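Local coordinates for protein xylooligosaccharide oxidase (Myceliophthora thermophila, PDB 5L6G) that oxidises the C1 hydroxyl of xylooligosaccharides and related sugars to lactones, using a bicovalently bound FAD and reducing molecular oxygen to hydrogen peroxide, at residues S247-G252 / Y363-A368; I239-T244 / M271-N276. All coordinates share one frame; numbering follows the deposited sequence.

How the interactions relate
Read from the N terminus, strand 234-240 runs out into residues 239-244, and helix 246-261, whose first turns hold 247-252, follows almost at once; strand 269-275, holding 271-276, comes next. Interaction 2 therefore closes a loop of 26 residues that is largely that helix. Interaction 1 closes a much longer one, of 110 residues, from the same helix to the end of helix 354-368. Because 247-252 lies inside the first loop and 363-368 beyond it, the two closures cross rather than nest. They also touch: Val249 CG2 is 3.7 Å from Trp243 CB. Together they tie two strands of the eight-stranded antiparallel sheet to two helices packed beside it.

Interaction 1: S247-G252 / Y363-A368; sequences SNVVKG and YWIETA. With NAG (2-acetamido-2-deoxy-beta-D-glucopyranose), chain F.
Two helices, 246-261 and 354-368, meet beside the large antiparallel sheet where Val249 sets one methyl against Trp364 and the other against Ile365. Val249 CG1, anti to the backbone N (chi1 170°), approaches the indole obliquely, 4.4 Å from Trp364 CE3, while Val249 CG2 lies 4.5 Å from Ile365 CD1. The contact is wholly apolar, with no hydrogen bond between the segments. Trp364 also meets Trp432 edge-to-face. Helix 354-368 widens here into a pi-type turn: Tyr363 O accepts from Thr367 N and, at 2.8 Å, from Ala368 N.

Away from this contact, Ser247 and Asn248 meet the sugar of the glycosylated Asn245. Asn248 ND2 gives a fairly straight bond to NAG O6 (2.8 Å, 156°) and is also hydrogen-bonded to Pro242 O, whereas the bond from NAG N2 to Ser247 OG (3.2 Å, 120°) is weak. Replacing Asn248 by alanine removes the amide and is likely to leave Pro242 O without this donor and the sugar's hydroxymethyl arm freer to turn. Asn245 and Ser247 are the first and third residues of an Asn-X-Ser sequon, so the arrangement is that of an N-glycosylation site at a helix start.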
loop_
_atom_site.group_PDB
_atom_site.type_symbol
_atom_site.label_atom_id
_atom_site.label_comp_id
_atom_site.label_asym_id
_atom_site.label_seq_id
_atom_site.Cartn_x
_atom_site.Cartn_y
_atom_site.Cartn_z
ATOM N N SER A 247 -14.234 19.027 -20.548
ATOM C CA SER A 247 -13.235 20.024 -20.927
ATOM C C SER A 247 -12.522 20.586 -19.686
ATOM O O SER A 247 -11.310 20.807 -19.720
ATOM C CB SER A 247 -13.819 21.146 -21.805
ATOM O OG SER A 247 -14.816 21.866 -21.122
ATOM N N ASN A 248 -13.257 20.788 -18.590
ATOM C CA ASN A 248 -12.653 21.271 -17.358
ATOM C C ASN A 248 -11.674 20.282 -16.786
ATOM O O ASN A 248 -10.644 20.684 -16.257
ATOM C CB ASN A 248 -13.698 21.582 -16.297
ATOM C CG ASN A 248 -14.400 22.904 -16.547
ATOM O OD1 ASN A 248 -14.192 23.544 -17.577
ATOM N ND2 ASN A 248 -15.196 23.339 -15.585
ATOM N N VAL A 249 -11.986 18.989 -16.890
ATOM C CA VAL A 249 -11.082 17.970 -16.365
ATOM C C VAL A 249 -9.805 17.977 -17.183
ATOM O O VAL A 249 -8.692 17.920 -16.646
ATOM C CB VAL A 249 -11.708 16.549 -16.427
ATOM C CG1 VAL A 249 -10.676 15.485 -16.114
ATOM C CG2 VAL A 249 -12.900 16.440 -15.471
ATOM N N VAL A 250 -9.965 18.004 -18.497
ATOM C CA VAL A 250 -8.816 17.897 -19.380
ATOM C C VAL A 250 -7.886 19.076 -19.151
ATOM O O VAL A 250 -6.694 18.914 -18.994
ATOM C CB VAL A 250 -9.266 17.880 -20.849
ATOM C CG1 VAL A 250 -8.092 18.116 -21.789
ATOM C CG2 VAL A 250 -9.976 16.568 -21.156
ATOM N N LYS A 251 -8.438 20.268 -19.161
ATOM C CA LYS A 251 -7.625 21.477 -19.042
ATOM C C LYS A 251 -6.993 21.571 -17.656
ATOM O O LYS A 251 -5.830 22.003 -17.509
ATOM C CB LYS A 251 -8.480 22.708 -19.319
ATOM C CG LYS A 251 -8.887 22.858 -20.778
ATOM C CD LYS A 251 -9.967 23.916 -20.965
ATOM C CE LYS A 251 -9.465 25.297 -20.570
ATOM N NZ LYS A 251 -10.584 26.225 -20.220
ATOM N N GLY A 252 -7.751 21.145 -16.649
ATOM C CA GLY A 252 -7.289 21.196 -15.259
ATOM C C GLY A 252 -6.171 20.223 -14.996
ATOM O O GLY A 252 -5.128 20.561 -14.443
ATOM N N TYR A 363 -15.053 9.439 -19.645
ATOM C CA TYR A 363 -15.482 8.312 -18.829
ATOM C C TYR A 363 -15.956 8.796 -17.447
ATOM O O TYR A 363 -16.944 8.310 -16.908
ATOM C CB TYR A 363 -14.350 7.317 -18.672
ATOM C CG TYR A 363 -14.862 5.961 -18.281
ATOM C CD1 TYR A 363 -15.228 5.043 -19.249
ATOM C CD2 TYR A 363 -15.008 5.608 -16.941
ATOM C CE1 TYR A 363 -15.711 3.788 -18.903
ATOM C CE2 TYR A 363 -15.490 4.357 -16.579
ATOM C CZ TYR A 363 -15.845 3.447 -17.570
ATOM O OH TYR A 363 -16.300 2.186 -17.226
ATOM N N TRP A 364 -15.208 9.746 -16.889
ATOM C CA TRP A 364 -15.489 10.295 -15.566
ATOM C C TRP A 364 -16.869 10.911 -15.557
ATOM O O TRP A 364 -17.714 10.567 -14.729
ATOM C CB TRP A 364 -14.439 11.358 -15.232
ATOM C CG TRP A 364 -14.391 11.865 -13.816
ATOM C CD1 TRP A 364 -15.437 12.139 -12.971
ATOM C CD2 TRP A 364 -13.213 12.253 -13.123
ATOM N NE1 TRP A 364 -14.964 12.632 -11.773
ATOM C CE2 TRP A 364 -13.605 12.722 -11.846
ATOM C CE3 TRP A 364 -11.851 12.230 -13.448
ATOM C CZ2 TRP A 364 -12.679 13.157 -10.894
ATOM C CZ3 TRP A 364 -10.933 12.663 -12.503
ATOM C CH2 TRP A 364 -11.357 13.130 -11.240
ATOM N N ILE A 365 -17.109 11.785 -16.528
ATOM C CA ILE A 365 -18.309 12.596 -16.545
ATOM C C ILE A 365 -19.520 11.794 -16.991
ATOM O O ILE A 365 -20.567 11.890 -16.391
ATOM C CB ILE A 365 -18.110 13.851 -17.395
ATOM C CG1 ILE A 365 -16.977 14.692 -16.814
ATOM C CG2 ILE A 365 -19.411 14.645 -17.477
ATOM C CD1 ILE A 365 -17.173 15.107 -15.367
ATOM N N GLU A 366 -19.357 10.951 -17.999
ATOM C CA GLU A 366 -20.485 10.273 -18.620
ATOM C C GLU A 366 -20.771 8.907 -18.062
ATOM O O GLU A 366 -21.879 8.416 -18.203
ATOM C CB GLU A 366 -20.278 10.160 -20.137
ATOM C CG GLU A 366 -20.080 11.489 -20.828
ATOM C CD GLU A 366 -21.289 12.397 -20.745
ATOM O OE1 GLU A 366 -22.423 11.921 -20.483
ATOM O OE2 GLU A 366 -21.108 13.605 -20.942
ATOM N N THR A 367 -19.776 8.279 -17.439
ATOM C CA THR A 367 -19.965 6.951 -16.881
ATOM C C THR A 367 -19.825 6.976 -15.363
ATOM O O THR A 367 -20.796 6.714 -14.643
ATOM C CB THR A 367 -19.013 5.934 -17.549
ATOM O OG1 THR A 367 -19.311 5.894 -18.954
ATOM C CG2 THR A 367 -19.204 4.541 -16.965
ATOM N N ALA A 368 -18.628 7.315 -14.875
ATOM C CA ALA A 368 -18.364 7.260 -13.423
ATOM C C ALA A 368 -19.398 8.071 -12.634
ATOM O O ALA A 368 -20.017 7.547 -11.704
ATOM C CB ALA A 368 -16.953 7.719 -13.091
HETATM C C1 NAG F . -17.607 23.301 -18.875
HETATM C C2 NAG F . -18.087 23.993 -20.160
HETATM C C3 NAG F . -17.588 25.422 -20.240
HETATM C C4 NAG F . -17.932 26.162 -18.961
HETATM C C5 NAG F . -17.368 25.385 -17.768
HETATM C C6 NAG F . -17.739 26.039 -16.452
HETATM C C7 NAG F . -18.388 22.542 -22.107
HETATM C C8 NAG F . -17.757 21.976 -23.343
HETATM N N2 NAG F . -17.622 23.352 -21.374
HETATM O O3 NAG F . -18.171 26.022 -21.375
HETATM O O4 NAG F . -17.351 27.439 -19.028
HETATM O O5 NAG F . -17.924 24.086 -17.745
HETATM O O6 NAG F . -16.994 25.446 -15.419
HETATM O O7 NAG F . -19.549 22.245 -21.818
#

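Interaction 2: I239-T244 / M271-N276; sequences INLPWT and MRVLGN. With XYP (beta-D-xylopyranose), chain H.
Val273 meets both Leu241 and Trp243, one methyl to each. Its CG2 is 4.3 Å from Leu241 CD1, and its CG1 is 4.3 Å from Trp243 CZ3, approaching the indole obliquely; with chi1 at 176°, CG1 stands opposite the backbone N, and the two methyls part, one to each neighbour. Leu241 CD1 also sits 3.8 Å above the plane of the Trp243 ring, offset toward its rim, so the three side chains form one buried apolar cluster. Thr280 and Leu282 touch Val273 as well.

No backbone bond joins the segments, and the CA atoms of Leu241 and Val273 are 8.9 Å apart. The reason lies in the sheet order: strand 280-286 runs between 234-240 and 269-275 in the antiparallel sheet of eight strands, pairing with each, as in the backbone bonds of Leu241 with Thr280 and of Arg272 with Gln283. Past strand 234-240, Pro242 and Trp243 are the centres of successive inverse gamma turns, whose closing bonds are weak, Trp243 N to Leu241 O at 2.9 Å and Thr244 N to Pro242 O at 3.0 Å.

Binding of the sugar falls to Arg272, a substrate-binding residue next to Val273 on the strand. Its chain, extended from CG to NE, brings NH1 within 2.8 Å of XYP O2, an atom lying at the edge of the guanidinium and in its plane (N-H...O angle 139°). Gln283 OE1 accepts from NE, which should limit rotation of the group. Thr154, Glu412 and Tyr451 also hydrogen-bond this xylose.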
loop_
_atom_site.group_PDB
_atom_site.type_symbol
_atom_site.label_atom_id
_atom_site.label_comp_id
_atom_site.label_asym_id
_atom_site.label_seq_id
_atom_site.Cartn_x
_atom_site.Cartn_y
_atom_site.Cartn_z
ATOM N N ILE A 239 -8.214 22.162 -2.193
ATOM C CA ILE A 239 -8.503 23.056 -3.308
ATOM C C ILE A 239 -9.571 22.377 -4.112
ATOM O O ILE A 239 -9.307 21.366 -4.765
ATOM C CB ILE A 239 -7.283 23.319 -4.213
ATOM C CG1 ILE A 239 -6.106 23.874 -3.401
ATOM C CG2 ILE A 239 -7.674 24.259 -5.350
ATOM C CD1 ILE A 239 -4.762 23.769 -4.095
ATOM N N ASN A 240 -10.782 22.934 -4.059
ATOM C CA ASN A 240 -11.882 22.375 -4.816
ATOM C C ASN A 240 -11.699 22.667 -6.297
ATOM O O ASN A 240 -11.292 23.762 -6.669
ATOM C CB ASN A 240 -13.224 22.916 -4.319
ATOM C CG ASN A 240 -13.611 22.328 -2.983
ATOM O OD1 ASN A 240 -13.424 21.139 -2.749
ATOM N ND2 ASN A 240 -14.162 23.150 -2.107
ATOM N N LEU A 241 -11.978 21.660 -7.121
ATOM C CA LEU A 241 -11.748 21.750 -8.550
ATOM C C LEU A 241 -13.078 21.670 -9.271
ATOM O O LEU A 241 -13.885 20.800 -8.949
ATOM C CB LEU A 241 -10.856 20.608 -9.015
ATOM C CG LEU A 241 -9.461 20.550 -8.411
ATOM C CD1 LEU A 241 -8.805 19.211 -8.741
ATOM C CD2 LEU A 241 -8.641 21.726 -8.903
ATOM N N PRO A 242 -13.293 22.541 -10.271
ATOM C CA PRO A 242 -14.562 22.575 -10.989
ATOM C C PRO A 242 -14.642 21.526 -12.081
ATOM O O PRO A 242 -14.913 21.851 -13.240
ATOM C CB PRO A 242 -14.564 23.975 -11.594
ATOM C CG PRO A 242 -13.133 24.211 -11.889
ATOM C CD PRO A 242 -12.413 23.640 -10.711
ATOM N N TRP A 243 -14.448 20.270 -11.709
ATOM C CA TRP A 243 -14.306 19.217 -12.699
ATOM C C TRP A 243 -15.659 18.558 -12.986
ATOM O O TRP A 243 -15.882 17.386 -12.721
ATOM C CB TRP A 243 -13.240 18.227 -12.241
ATOM C CG TRP A 243 -11.822 18.749 -12.382
ATOM C CD1 TRP A 243 -11.419 20.052 -12.550
ATOM C CD2 TRP A 243 -10.629 17.971 -12.320
ATOM N NE1 TRP A 243 -10.064 20.117 -12.636
ATOM C CE2 TRP A 243 -9.546 18.857 -12.484
ATOM C CE3 TRP A 243 -10.374 16.603 -12.166
ATOM C CZ2 TRP A 243 -8.221 18.424 -12.483
ATOM C CZ3 TRP A 243 -9.050 16.167 -12.170
ATOM C CH2 TRP A 243 -7.994 17.084 -12.334
ATOM N N THR A 244 -16.547 19.356 -13.553
ATOM C CA THR A 244 -17.948 18.986 -13.744
ATOM C C THR A 244 -18.285 18.779 -15.210
ATOM O O THR A 244 -19.412 18.449 -15.533
ATOM C CB THR A 244 -18.866 20.097 -13.226
ATOM O OG1 THR A 244 -18.376 21.358 -13.704
ATOM C CG2 THR A 244 -18.891 20.092 -11.699
ATOM N N MET A 271 0.443 15.909 -1.873
ATOM C CA MET A 271 -0.873 16.277 -2.412
ATOM C C MET A 271 -1.432 15.207 -3.336
ATOM O O MET A 271 -0.685 14.445 -3.914
ATOM C CB MET A 271 -0.793 17.595 -3.149
ATOM C CG MET A 271 -2.124 18.271 -3.406
ATOM S SD MET A 271 -1.969 19.994 -3.890
ATOM C CE MET A 271 -0.734 19.892 -5.199
ATOM N N ARG A 272 -2.758 15.172 -3.430
ATOM C CA ARG A 272 -3.477 14.295 -4.325
ATOM C C ARG A 272 -4.787 14.956 -4.760
ATOM O O ARG A 272 -5.282 15.871 -4.110
ATOM C CB ARG A 272 -3.812 13.009 -3.601
ATOM C CG ARG A 272 -4.910 13.175 -2.548
ATOM C CD ARG A 272 -4.945 11.954 -1.624
ATOM N NE ARG A 272 -6.012 12.032 -0.648
ATOM C CZ ARG A 272 -6.211 11.143 0.315
ATOM N NH1 ARG A 272 -5.397 10.110 0.450
ATOM N NH2 ARG A 272 -7.215 11.306 1.160
ATOM N N VAL A 273 -5.325 14.488 -5.868
ATOM C CA VAL A 273 -6.705 14.752 -6.226
ATOM C C VAL A 273 -7.539 13.624 -5.655
ATOM O O VAL A 273 -7.223 12.474 -5.877
ATOM C CB VAL A 273 -6.899 14.766 -7.756
ATOM C CG1 VAL A 273 -8.370 14.934 -8.101
ATOM C CG2 VAL A 273 -6.074 15.875 -8.393
ATOM N N LEU A 274 -8.585 13.971 -4.914
ATOM C CA LEU A 274 -9.650 13.038 -4.569
ATOM C C LEU A 274 -10.867 13.449 -5.362
ATOM O O LEU A 274 -11.275 14.590 -5.303
ATOM C CB LEU A 274 -10.000 13.119 -3.085
ATOM C CG LEU A 274 -11.227 12.311 -2.638
ATOM C CD1 LEU A 274 -11.005 10.822 -2.895
ATOM C CD2 LEU A 274 -11.539 12.548 -1.180
ATOM N N GLY A 275 -11.423 12.510 -6.118
ATOM C CA GLY A 275 -12.618 12.749 -6.897
ATOM C C GLY A 275 -13.661 11.729 -6.530
ATOM O O GLY A 275 -13.343 10.566 -6.298
ATOM N N ASN A 276 -14.904 12.181 -6.425
ATOM C CA ASN A 276 -16.055 11.277 -6.404
ATOM C C ASN A 276 -17.143 11.921 -7.240
ATOM O O ASN A 276 -16.907 12.968 -7.840
ATOM C CB ASN A 276 -16.500 10.973 -4.963
ATOM C CG ASN A 276 -16.887 12.204 -4.179
ATOM O OD1 ASN A 276 -17.738 12.982 -4.593
ATOM N ND2 ASN A 276 -16.259 12.384 -3.011
HETATM O O1 XYP H . -4.863 5.715 -0.670
HETATM C C1 XYP H . -5.701 5.431 0.448
HETATM C C2 XYP H . -6.302 6.736 0.967
HETATM C C3 XYP H . -7.361 6.471 2.030
HETATM C C4 XYP H . -8.390 5.472 1.510
HETATM C C5 XYP H . -7.705 4.204 0.985
HETATM O O2 XYP H . -5.243 7.515 1.522
HETATM O O3 XYP H . -7.957 7.703 2.470
HETATM O O4 XYP H . -9.264 5.074 2.573
HETATM O O5 XYP H . -6.696 4.511 0.027
#